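PDB 3PNN: conserved domain protein from Porphyromonas gingivalis, which probably acts as a cytoplasmic glycosyltransferase that forms glycosidic linkages, built on an alpha/beta/alpha Rossmann-like fold. Local coordinates for residues 4-15 and 114-123; 38-48 and 125-136. One frame throughout, in Å; residues are numbered along the deposited sequence.

How the interactions relate
Interaction 1 pairs strands 7-11 and 118-122 in the core of the Rossmann-like fold; interaction 2 packs helices 35-46 and 129-140, which follow those strands, against each other. The segments alternate along the chain, each strand preceding its own helix, and the centres of the two contacts lie about 12 Å apart. The helices rest on the sheet face that carries Leu8, Val10, Ala119 and Ile121: Leu8 CD2 meets Ala43 CB at 3.5 Å, and Ala119 CB meets Leu135 CD2 at 3.5 Å. Tyr127 OH, which also bonds Met215 O, probably accepts from Asn122 N. Two strand-helix units are thus fastened together in two layers, sheet and helices.

Interaction 1 of 2, residues 4-15 and 114-123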
loop_
_atom_site.group_PDB
_atom_site.type_symbol
_atom_site.label_atom_id
_atom_site.label_comp_id
_atom_site.label_asym_id
_atom_site.label_seq_id
_atom_site.Cartn_x
_atom_site.Cartn_y
_atom_site.Cartn_z
HETATM N N MSE A 4 -2.227 -12.755 19.872
HETATM C CA MSE A 4 -2.306 -12.535 18.429
HETATM C C MSE A 4 -1.189 -11.623 17.928
HETATM O O MSE A 4 -0.803 -10.665 18.599
HETATM C CB MSE A 4 -3.685 -11.963 18.063
HETATM C CG MSE A 4 -3.903 -11.686 16.577
HETATM SE SE MSE A 4 -3.333 -9.891 16.055
HETATM C CE MSE A 4 -4.543 -8.851 17.181
ATOM N N LYS A 5 -0.677 -11.941 16.743
ATOM C CA LYS A 5 0.249 -11.075 16.033
ATOM C C LYS A 5 -0.415 -10.727 14.705
ATOM O O LYS A 5 -1.007 -11.594 14.059
ATOM C CB LYS A 5 1.575 -11.783 15.773
ATOM C CG LYS A 5 2.383 -12.105 17.036
ATOM C CD LYS A 5 3.601 -12.961 16.694
ATOM C CE LYS A 5 4.621 -12.997 17.832
ATOM N NZ LYS A 5 5.667 -11.941 17.677
ATOM N N PRO A 6 -0.323 -9.459 14.295
ATOM C CA PRO A 6 -1.027 -9.046 13.073
ATOM C C PRO A 6 -0.330 -9.527 11.807
ATOM O O PRO A 6 0.854 -9.879 11.806
ATOM C CB PRO A 6 -1.015 -7.513 13.163
ATOM C CG PRO A 6 0.233 -7.204 13.957
ATOM C CD PRO A 6 0.499 -8.381 14.869
ATOM N N THR A 7 -1.087 -9.542 10.713
ATOM C CA THR A 7 -0.598 -10.005 9.432
ATOM C C THR A 7 -0.138 -8.824 8.579
ATOM O O THR A 7 -0.775 -7.766 8.586
ATOM C CB THR A 7 -1.740 -10.759 8.713
ATOM O OG1 THR A 7 -2.001 -11.981 9.419
ATOM C CG2 THR A 7 -1.398 -11.066 7.235
ATOM N N LEU A 8 0.967 -8.985 7.858
ATOM C CA LEU A 8 1.371 -7.994 6.855
ATOM C C LEU A 8 0.958 -8.474 5.452
ATOM O O LEU A 8 1.411 -9.514 4.986
ATOM C CB LEU A 8 2.889 -7.743 6.904
ATOM C CG LEU A 8 3.386 -6.715 5.874
ATOM C CD1 LEU A 8 2.846 -5.328 6.212
ATOM C CD2 LEU A 8 4.900 -6.679 5.863
ATOM N N PHE A 9 0.106 -7.705 4.788
ATOM C CA PHE A 9 -0.446 -8.086 3.488
ATOM C C PHE A 9 0.240 -7.164 2.497
ATOM O O PHE A 9 0.049 -5.944 2.539
ATOM C CB PHE A 9 -1.967 -7.866 3.503
ATOM C CG PHE A 9 -2.705 -8.409 2.293
ATOM C CD1 PHE A 9 -2.054 -9.121 1.299
ATOM C CD2 PHE A 9 -4.083 -8.214 2.174
ATOM C CE1 PHE A 9 -2.753 -9.629 0.195
ATOM C CE2 PHE A 9 -4.777 -8.719 1.079
ATOM C CZ PHE A 9 -4.101 -9.427 0.086
ATOM N N VAL A 10 1.071 -7.742 1.635
ATOM C CA VAL A 10 1.855 -6.956 0.694
ATOM C C VAL A 10 1.247 -6.978 -0.711
ATOM O O VAL A 10 1.034 -8.052 -1.308
ATOM C CB VAL A 10 3.326 -7.454 0.631
ATOM C CG1 VAL A 10 4.119 -6.638 -0.388
ATOM C CG2 VAL A 10 3.987 -7.388 2.024
ATOM N N LEU A 11 0.957 -5.791 -1.247
ATOM C CA LEU A 11 0.415 -5.678 -2.606
ATOM C C LEU A 11 1.516 -5.862 -3.654
ATOM O O LEU A 11 2.186 -4.906 -4.043
ATOM C CB LEU A 11 -0.270 -4.322 -2.800
ATOM C CG LEU A 11 -1.420 -4.039 -1.836
ATOM C CD1 LEU A 11 -2.017 -2.670 -2.144
ATOM C CD2 LEU A 11 -2.487 -5.131 -1.945
ATOM N N ALA A 12 1.685 -7.094 -4.119
ATOM C CA ALA A 12 2.796 -7.433 -5.004
ATOM C C ALA A 12 2.341 -7.851 -6.405
ATOM O O ALA A 12 3.113 -8.404 -7.192
ATOM C CB ALA A 12 3.654 -8.526 -4.362
ATOM N N ALA A 13 1.089 -7.566 -6.733
ATOM C CA ALA A 13 0.503 -8.102 -7.948
ATOM C C ALA A 13 1.057 -7.400 -9.187
ATOM O O ALA A 13 0.958 -7.917 -10.295
ATOM C CB ALA A 13 -1.010 -7.996 -7.886
ATOM N N GLY A 14 1.658 -6.228 -8.981
ATOM C CA GLY A 14 2.211 -5.445 -10.074
ATOM C C GLY A 14 3.670 -5.737 -10.395
ATOM O O GLY A 14 4.264 -5.058 -11.239
HETATM N N MSE A 15 4.249 -6.745 -9.738
HETATM C CA MSE A 15 5.685 -7.043 -9.877
HETATM C C MSE A 15 6.095 -7.833 -11.103
HETATM O O MSE A 15 7.292 -8.059 -11.319
HETATM C CB MSE A 15 6.204 -7.823 -8.676
HETATM C CG MSE A 15 5.589 -7.445 -7.388
HETATM SE SE MSE A 15 7.000 -7.200 -6.143
HETATM C CE MSE A 15 7.593 -5.510 -6.991
ATOM N N ILE A 114 -6.629 -14.327 5.475
ATOM C CA ILE A 114 -6.359 -13.386 6.557
ATOM C C ILE A 114 -7.571 -13.316 7.481
ATOM O O ILE A 114 -8.642 -12.881 7.075
ATOM C CB ILE A 114 -6.014 -12.004 5.990
ATOM C CG1 ILE A 114 -4.743 -12.126 5.136
ATOM C CG2 ILE A 114 -5.858 -10.984 7.125
ATOM C CD1 ILE A 114 -4.379 -10.890 4.324
ATOM N N ARG A 115 -7.402 -13.758 8.722
ATOM C CA ARG A 115 -8.526 -13.800 9.661
ATOM C C ARG A 115 -8.172 -13.100 10.969
ATOM O O ARG A 115 -8.641 -13.484 12.037
ATOM C CB ARG A 115 -8.967 -15.246 9.939
ATOM C CG ARG A 115 -9.284 -16.095 8.692
ATOM C CD ARG A 115 -10.099 -15.333 7.625
ATOM N NE ARG A 115 -11.432 -14.906 8.060
ATOM C CZ ARG A 115 -12.121 -13.910 7.496
ATOM N NH1 ARG A 115 -11.602 -13.223 6.481
ATOM N NH2 ARG A 115 -13.328 -13.587 7.953
ATOM N N GLU A 116 -7.348 -12.060 10.875
ATOM C CA GLU A 116 -6.936 -11.301 12.039
ATOM C C GLU A 116 -6.673 -9.883 11.548
ATOM O O GLU A 116 -6.682 -9.652 10.334
ATOM C CB GLU A 116 -5.672 -11.911 12.645
ATOM C CG GLU A 116 -4.498 -12.065 11.659
ATOM C CD GLU A 116 -4.628 -13.283 10.747
ATOM O OE1 GLU A 116 -5.150 -14.322 11.205
ATOM O OE2 GLU A 116 -4.210 -13.211 9.569
ATOM N N PRO A 117 -6.460 -8.930 12.469
ATOM C CA PRO A 117 -6.114 -7.570 12.018
ATOM C C PRO A 117 -4.875 -7.604 11.114
ATOM O O PRO A 117 -3.941 -8.387 11.339
ATOM C CB PRO A 117 -5.812 -6.829 13.330
ATOM C CG PRO A 117 -6.664 -7.550 14.361
ATOM C CD PRO A 117 -6.638 -9.008 13.930
ATOM N N PHE A 118 -4.871 -6.768 10.086
ATOM C CA PHE A 118 -3.807 -6.827 9.097
ATOM C C PHE A 118 -3.445 -5.455 8.543
ATOM O O PHE A 118 -4.296 -4.551 8.474
ATOM C CB PHE A 118 -4.184 -7.802 7.943
ATOM C CG PHE A 118 -5.374 -7.365 7.110
ATOM C CD1 PHE A 118 -5.189 -6.790 5.851
ATOM C CD2 PHE A 118 -6.675 -7.593 7.555
ATOM C CE1 PHE A 118 -6.297 -6.420 5.073
ATOM C CE2 PHE A 118 -7.775 -7.228 6.790
ATOM C CZ PHE A 118 -7.588 -6.640 5.553
ATOM N N ALA A 119 -2.174 -5.308 8.171
ATOM C CA ALA A 119 -1.692 -4.137 7.439
ATOM C C ALA A 119 -1.710 -4.404 5.949
ATOM O O ALA A 119 -1.513 -5.534 5.524
ATOM C CB ALA A 119 -0.265 -3.794 7.869
ATOM N N VAL A 120 -1.952 -3.358 5.165
ATOM C CA VAL A 120 -1.780 -3.411 3.721
ATOM C C VAL A 120 -0.705 -2.400 3.366
ATOM O O VAL A 120 -0.757 -1.245 3.827
ATOM C CB VAL A 120 -3.075 -3.050 2.996
ATOM C CG1 VAL A 120 -2.824 -2.962 1.467
ATOM C CG2 VAL A 120 -4.175 -4.078 3.332
ATOM N N ILE A 121 0.293 -2.833 2.602
ATOM C CA ILE A 121 1.341 -1.927 2.137
ATOM C C ILE A 121 1.725 -2.214 0.695
ATOM O O ILE A 121 1.455 -3.307 0.174
ATOM C CB ILE A 121 2.653 -2.029 2.991
ATOM C CG1 ILE A 121 3.321 -3.403 2.831
ATOM C CG2 ILE A 121 2.385 -1.704 4.460
ATOM C CD1 ILE A 121 4.804 -3.439 3.303
ATOM N N ASN A 122 2.357 -1.233 0.050
ATOM C CA ASN A 122 2.888 -1.431 -1.295
ATOM C C ASN A 122 4.179 -2.233 -1.229
ATOM O O ASN A 122 4.844 -2.281 -0.179
ATOM C CB ASN A 122 3.174 -0.094 -1.983
ATOM C CG ASN A 122 1.917 0.673 -2.341
ATOM O OD1 ASN A 122 0.842 0.091 -2.543
ATOM N ND2 ASN A 122 2.048 1.995 -2.441
ATOM N N ALA A 123 4.554 -2.826 -2.358
ATOM C CA ALA A 123 5.716 -3.711 -2.424
ATOM C C ALA A 123 7.037 -2.988 -2.694
ATOM O O ALA A 123 8.105 -3.562 -2.511
ATOM C CB ALA A 123 5.490 -4.798 -3.489
HETATM O O HOH W 1 3.144 -2.132 -4.972
#
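Phe9 carries the end of Ile114 on one face of its ring: CD1 of Ile114 lies 3.8 Å from the centroid of the Phe9 ring, displaced toward the rim, in a CH-pi contact. With CG of Phe9 anti to the backbone N (chi1 -171°), the side chain of Phe9 lies beside that of Phe118 and points the same way, CE1 of Phe118 coming to the edge of the Phe9 ring. Nearer the N-terminal end of the strand, Thr7 OG1 donates to Glu116 OE2 over 2.5 Å, reaching it from above the carboxylate plane. Glu116 is bent at chi2 (-79°), which lays its carboxylate across the threonine side chain at about a right angle; Arg50 also bonds Thr7 OG1. On the other face of the sheet, Leu8 CD1 fits against Ala119 CB at 3.8 Å and Ile121 CG1 at 3.9 Å, the leucine and isoleucine crossing at about a right angle. Leu11 CD1 rests on Val120 CG1 at 3.7 Å, on the same face as Phe9. Five backbone bonds join the two segments, from Thr7 N to Pro117 O through to Leu11 N to Ile121 O (2.9 Å); beyond them a water bridges Leu11 O and Ala123 N. Strand 50-55 flanks strand 7-11 on its other edge. Parallel strands 118-122, 7-11 and 50-55, side by side in that order, are typical of the central sheet of an alpha/beta/alpha Rossmann-like domain.

Interaction 2 of 2, residues 38-48 and 125-136; sequences YSVYDAIRAGF and DFYGRNGFEVLA
Helices 38-46 and 129-136 run in roughly the same direction, crossing at -41° with their axes 8.6 Å apart at closest approach. Phe132 is the knob, set in a hole made by Ser39, Asp42, Ala43 and Ala46. One face of its ring lies over the backbone of the first helix, with CZ of Phe132 3.7 Å from Ser39 O, while Asp42 CB approaches CD2 of Phe132 obliquely at 3.6 Å. Beside Asp42, the guanidinium of Arg129 stacks flat on that of Arg45, centres 3.7 Å apart and planes at 8°; Tyr41 CE2 covers the opposite face of Arg45. Both NE and NH2 of Arg45 grip Asp42 OD1, side-on and in the guanidinium plane, the NH2 bond being 2.8 Å. This carboxylate, and Glu133 on the side of Arg129, probably ease the meeting of the two positive charges. Asp42 OD2 is bonded to Tyr298 OH and to a water. Ser39 OG joins two further waters, one donating to Asp125 O and the other accepting from Tyr127 N, so that Ser39 OG is tied through water to the backbone of the other segment. After the Schellman motif at Gly47, Phe48 turns CE2 to Ala136 CB at 3.7 Å. The pair sits upon strand 118-122, where Ser39 touches Ile121 and both Phe48 and Leu135 touch Ala119; Leu135 also reaches strand 148-155, and Phe132 meets Met217 of strand 217-220.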
loop_
_atom_site.group_PDB
_atom_site.type_symbol
_atom_site.label_atom_id
_atom_site.label_comp_id
_atom_site.label_asym_id
_atom_site.label_seq_id
_atom_site.Cartn_x
_atom_site.Cartn_y
_atom_site.Cartn_z
ATOM N N TYR A 38 13.521 -4.338 3.111
ATOM C CA TYR A 38 13.479 -3.418 4.267
ATOM C C TYR A 38 12.109 -3.458 4.953
ATOM O O TYR A 38 12.036 -3.470 6.181
ATOM C CB TYR A 38 13.865 -1.985 3.859
ATOM C CG TYR A 38 15.339 -1.921 3.556
ATOM C CD1 TYR A 38 16.265 -1.644 4.567
ATOM C CD2 TYR A 38 15.819 -2.211 2.278
ATOM C CE1 TYR A 38 17.630 -1.632 4.306
ATOM C CE2 TYR A 38 17.195 -2.192 2.006
ATOM C CZ TYR A 38 18.086 -1.911 3.020
ATOM O OH TYR A 38 19.449 -1.908 2.765
ATOM N N SER A 39 11.036 -3.524 4.171
ATOM C CA SER A 39 9.686 -3.599 4.765
ATOM C C SER A 39 9.509 -4.859 5.593
ATOM O O SER A 39 8.990 -4.806 6.710
ATOM C CB SER A 39 8.604 -3.556 3.687
ATOM O OG SER A 39 8.544 -2.263 3.112
ATOM N N VAL A 40 9.924 -5.995 5.038
ATOM C CA VAL A 40 9.776 -7.262 5.740
ATOM C C VAL A 40 10.630 -7.280 6.999
ATOM O O VAL A 40 10.171 -7.696 8.060
ATOM C CB VAL A 40 10.088 -8.477 4.827
ATOM C CG1 VAL A 40 10.077 -9.781 5.641
ATOM C CG2 VAL A 40 9.081 -8.526 3.671
ATOM N N TYR A 41 11.873 -6.818 6.886
ATOM C CA TYR A 41 12.746 -6.723 8.054
ATOM C C TYR A 41 12.084 -5.897 9.170
ATOM O O TYR A 41 12.067 -6.300 10.343
ATOM C CB TYR A 41 14.094 -6.107 7.643
ATOM C CG TYR A 41 15.168 -6.179 8.706
ATOM C CD1 TYR A 41 16.002 -7.298 8.810
ATOM C CD2 TYR A 41 15.356 -5.136 9.595
ATOM C CE1 TYR A 41 16.988 -7.365 9.773
ATOM C CE2 TYR A 41 16.338 -5.199 10.573
ATOM C CZ TYR A 41 17.148 -6.317 10.656
ATOM O OH TYR A 41 18.126 -6.377 11.621
ATOM N N ASP A 42 11.560 -4.728 8.819
ATOM C CA ASP A 42 10.951 -3.873 9.842
ATOM C C ASP A 42 9.639 -4.461 10.360
ATOM O O ASP A 42 9.316 -4.316 11.538
ATOM C CB ASP A 42 10.748 -2.441 9.326
ATOM C CG ASP A 42 12.047 -1.631 9.339
ATOM O OD1 ASP A 42 12.938 -1.949 10.156
ATOM O OD2 ASP A 42 12.163 -0.674 8.550
ATOM N N ALA A 43 8.887 -5.145 9.499
ATOM C CA ALA A 43 7.623 -5.724 9.959
ATOM C C ALA A 43 7.922 -6.794 10.999
ATOM O O ALA A 43 7.247 -6.892 12.030
ATOM C CB ALA A 43 6.812 -6.306 8.776
ATOM N N ILE A 44 8.956 -7.596 10.738
ATOM C CA ILE A 44 9.355 -8.611 11.700
ATOM C C ILE A 44 9.752 -7.947 13.012
ATOM O O ILE A 44 9.289 -8.353 14.080
ATOM C CB ILE A 44 10.510 -9.493 11.173
ATOM C CG1 ILE A 44 10.007 -10.377 10.018
ATOM C CG2 ILE A 44 11.107 -10.331 12.307
ATOM C CD1 ILE A 44 11.119 -11.151 9.289
ATOM N N ARG A 45 10.605 -6.927 12.935
ATOM C CA ARG A 45 11.056 -6.230 14.142
ATOM C C ARG A 45 9.879 -5.636 14.913
ATOM O O ARG A 45 9.902 -5.571 16.151
ATOM C CB ARG A 45 12.041 -5.097 13.806
ATOM C CG ARG A 45 13.430 -5.533 13.403
ATOM C CD ARG A 45 14.461 -4.417 13.636
ATOM N NE ARG A 45 14.412 -3.335 12.647
ATOM C CZ ARG A 45 15.435 -2.510 12.406
ATOM N NH1 ARG A 45 16.575 -2.658 13.078
ATOM N NH2 ARG A 45 15.335 -1.548 11.491
ATOM N N ALA A 46 8.860 -5.194 14.182
ATOM C CA ALA A 46 7.697 -4.539 14.795
ATOM C C ALA A 46 6.693 -5.521 15.399
ATOM O O ALA A 46 5.769 -5.118 16.103
ATOM C CB ALA A 46 6.998 -3.636 13.782
ATOM N N GLY A 47 6.868 -6.807 15.124
ATOM C CA GLY A 47 6.030 -7.815 15.750
ATOM C C GLY A 47 4.890 -8.348 14.906
ATOM O O GLY A 47 3.939 -8.935 15.445
ATOM N N PHE A 48 4.967 -8.163 13.586
ATOM C CA PHE A 48 4.006 -8.807 12.689
ATOM C C PHE A 48 4.252 -10.310 12.697
ATOM O O PHE A 48 5.390 -10.746 12.812
ATOM C CB PHE A 48 4.103 -8.242 11.266
ATOM C CG PHE A 48 3.443 -6.901 11.114
ATOM C CD1 PHE A 48 2.137 -6.810 10.646
ATOM C CD2 PHE A 48 4.124 -5.734 11.455
ATOM C CE1 PHE A 48 1.512 -5.576 10.525
ATOM C CE2 PHE A 48 3.503 -4.485 11.332
ATOM C CZ PHE A 48 2.200 -4.414 10.864
ATOM N N ASP A 125 7.649 0.598 -1.886
ATOM C CA ASP A 125 7.817 1.860 -1.154
ATOM C C ASP A 125 8.511 1.605 0.177
ATOM O O ASP A 125 8.267 0.582 0.824
ATOM C CB ASP A 125 6.468 2.547 -0.895
ATOM C CG ASP A 125 5.884 3.172 -2.149
ATOM O OD1 ASP A 125 6.314 4.275 -2.531
ATOM O OD2 ASP A 125 5.019 2.544 -2.772
ATOM N N PHE A 126 9.363 2.545 0.583
ATOM C CA PHE A 126 10.036 2.475 1.873
ATOM C C PHE A 126 9.266 3.303 2.897
ATOM O O PHE A 126 9.161 4.533 2.779
ATOM C CB PHE A 126 11.500 2.943 1.753
ATOM C CG PHE A 126 12.280 2.861 3.042
ATOM C CD1 PHE A 126 13.103 1.761 3.313
ATOM C CD2 PHE A 126 12.218 3.891 3.974
ATOM C CE1 PHE A 126 13.840 1.688 4.497
ATOM C CE2 PHE A 126 12.949 3.827 5.167
ATOM C CZ PHE A 126 13.760 2.724 5.431
ATOM N N TYR A 127 8.724 2.625 3.906
ATOM C CA TYR A 127 7.840 3.273 4.877
ATOM C C TYR A 127 8.557 3.737 6.156
ATOM O O TYR A 127 8.104 4.664 6.827
ATOM C CB TYR A 127 6.698 2.327 5.220
ATOM C CG TYR A 127 5.758 2.116 4.057
ATOM C CD1 TYR A 127 4.751 3.039 3.784
ATOM C CD2 TYR A 127 5.888 1.008 3.215
ATOM C CE1 TYR A 127 3.886 2.865 2.707
ATOM C CE2 TYR A 127 5.017 0.823 2.138
ATOM C CZ TYR A 127 4.010 1.754 1.902
ATOM O OH TYR A 127 3.139 1.591 0.844
ATOM N N GLY A 128 9.665 3.082 6.492
ATOM C CA GLY A 128 10.429 3.414 7.686
ATOM C C GLY A 128 9.977 2.644 8.919
ATOM O O GLY A 128 8.803 2.318 9.074
ATOM N N ARG A 129 10.916 2.359 9.812
ATOM C CA ARG A 129 10.642 1.475 10.941
ATOM C C ARG A 129 9.475 1.921 11.808
ATOM O O ARG A 129 8.645 1.097 12.197
ATOM C CB ARG A 129 11.886 1.325 11.808
ATOM C CG ARG A 129 11.710 0.342 12.940
ATOM C CD ARG A 129 13.073 0.087 13.596
ATOM N NE ARG A 129 12.977 -0.852 14.706
ATOM C CZ ARG A 129 13.981 -1.118 15.539
ATOM N NH1 ARG A 129 15.143 -0.492 15.385
ATOM N NH2 ARG A 129 13.815 -1.992 16.529
ATOM N N ASN A 130 9.405 3.209 12.137
ATOM C CA ASN A 130 8.333 3.671 13.019
ATOM C C ASN A 130 6.922 3.562 12.418
ATOM O O ASN A 130 5.931 3.488 13.160
ATOM C CB ASN A 130 8.600 5.089 13.527
ATOM C CG ASN A 130 7.675 5.472 14.649
ATOM O OD1 ASN A 130 7.781 4.954 15.767
ATOM N ND2 ASN A 130 6.753 6.368 14.361
ATOM N N GLY A 131 6.831 3.550 11.084
ATOM C CA GLY A 131 5.569 3.294 10.407
ATOM C C GLY A 131 5.044 1.923 10.789
ATOM O O GLY A 131 3.886 1.766 11.180
ATOM N N PHE A 132 5.897 0.909 10.670
ATOM C CA PHE A 132 5.519 -0.433 11.131
ATOM C C PHE A 132 5.237 -0.506 12.625
ATOM O O PHE A 132 4.339 -1.239 13.053
ATOM C CB PHE A 132 6.581 -1.462 10.726
ATOM C CG PHE A 132 6.697 -1.618 9.248
ATOM C CD1 PHE A 132 5.836 -2.467 8.566
ATOM C CD2 PHE A 132 7.609 -0.857 8.525
ATOM C CE1 PHE A 132 5.912 -2.596 7.193
ATOM C CE2 PHE A 132 7.696 -0.980 7.152
ATOM C CZ PHE A 132 6.841 -1.852 6.476
ATOM N N GLU A 133 5.995 0.235 13.433
ATOM C CA GLU A 133 5.772 0.208 14.884
ATOM C C GLU A 133 4.419 0.770 15.306
ATOM O O GLU A 133 3.711 0.151 16.104
ATOM C CB GLU A 133 6.897 0.943 15.639
ATOM C CG GLU A 133 8.255 0.236 15.488
ATOM C CD GLU A 133 9.401 1.028 16.112
ATOM O OE1 GLU A 133 9.378 2.280 16.077
ATOM O OE2 GLU A 133 10.331 0.386 16.631
ATOM N N VAL A 134 4.049 1.939 14.793
ATOM C CA VAL A 134 2.760 2.507 15.204
ATOM C C VAL A 134 1.611 1.660 14.659
ATOM O O VAL A 134 0.572 1.494 15.311
ATOM C CB VAL A 134 2.583 3.990 14.772
ATOM C CG1 VAL A 134 3.647 4.871 15.463
ATOM C CG2 VAL A 134 2.629 4.134 13.247
ATOM N N LEU A 135 1.807 1.102 13.470
ATOM C CA LEU A 135 0.748 0.300 12.843
ATOM C C LEU A 135 0.509 -1.010 13.588
ATOM O O LEU A 135 -0.642 -1.391 13.875
ATOM C CB LEU A 135 1.095 0.029 11.378
ATOM C CG LEU A 135 0.064 -0.672 10.485
ATOM C CD1 LEU A 135 -1.278 0.026 10.572
ATOM C CD2 LEU A 135 0.618 -0.647 9.063
ATOM N N ALA A 136 1.594 -1.709 13.902
ATOM C CA ALA A 136 1.468 -2.950 14.647
ATOM C C ALA A 136 0.795 -2.696 16.000
ATOM O O ALA A 136 -0.083 -3.452 16.427
ATOM C CB ALA A 136 2.845 -3.604 14.838
HETATM O O HOH W 2 7.548 -2.055 0.538
HETATM O O HOH W 3 9.403 -0.057 4.264
HETATM O O HOH W 4 11.271 0.520 6.209
#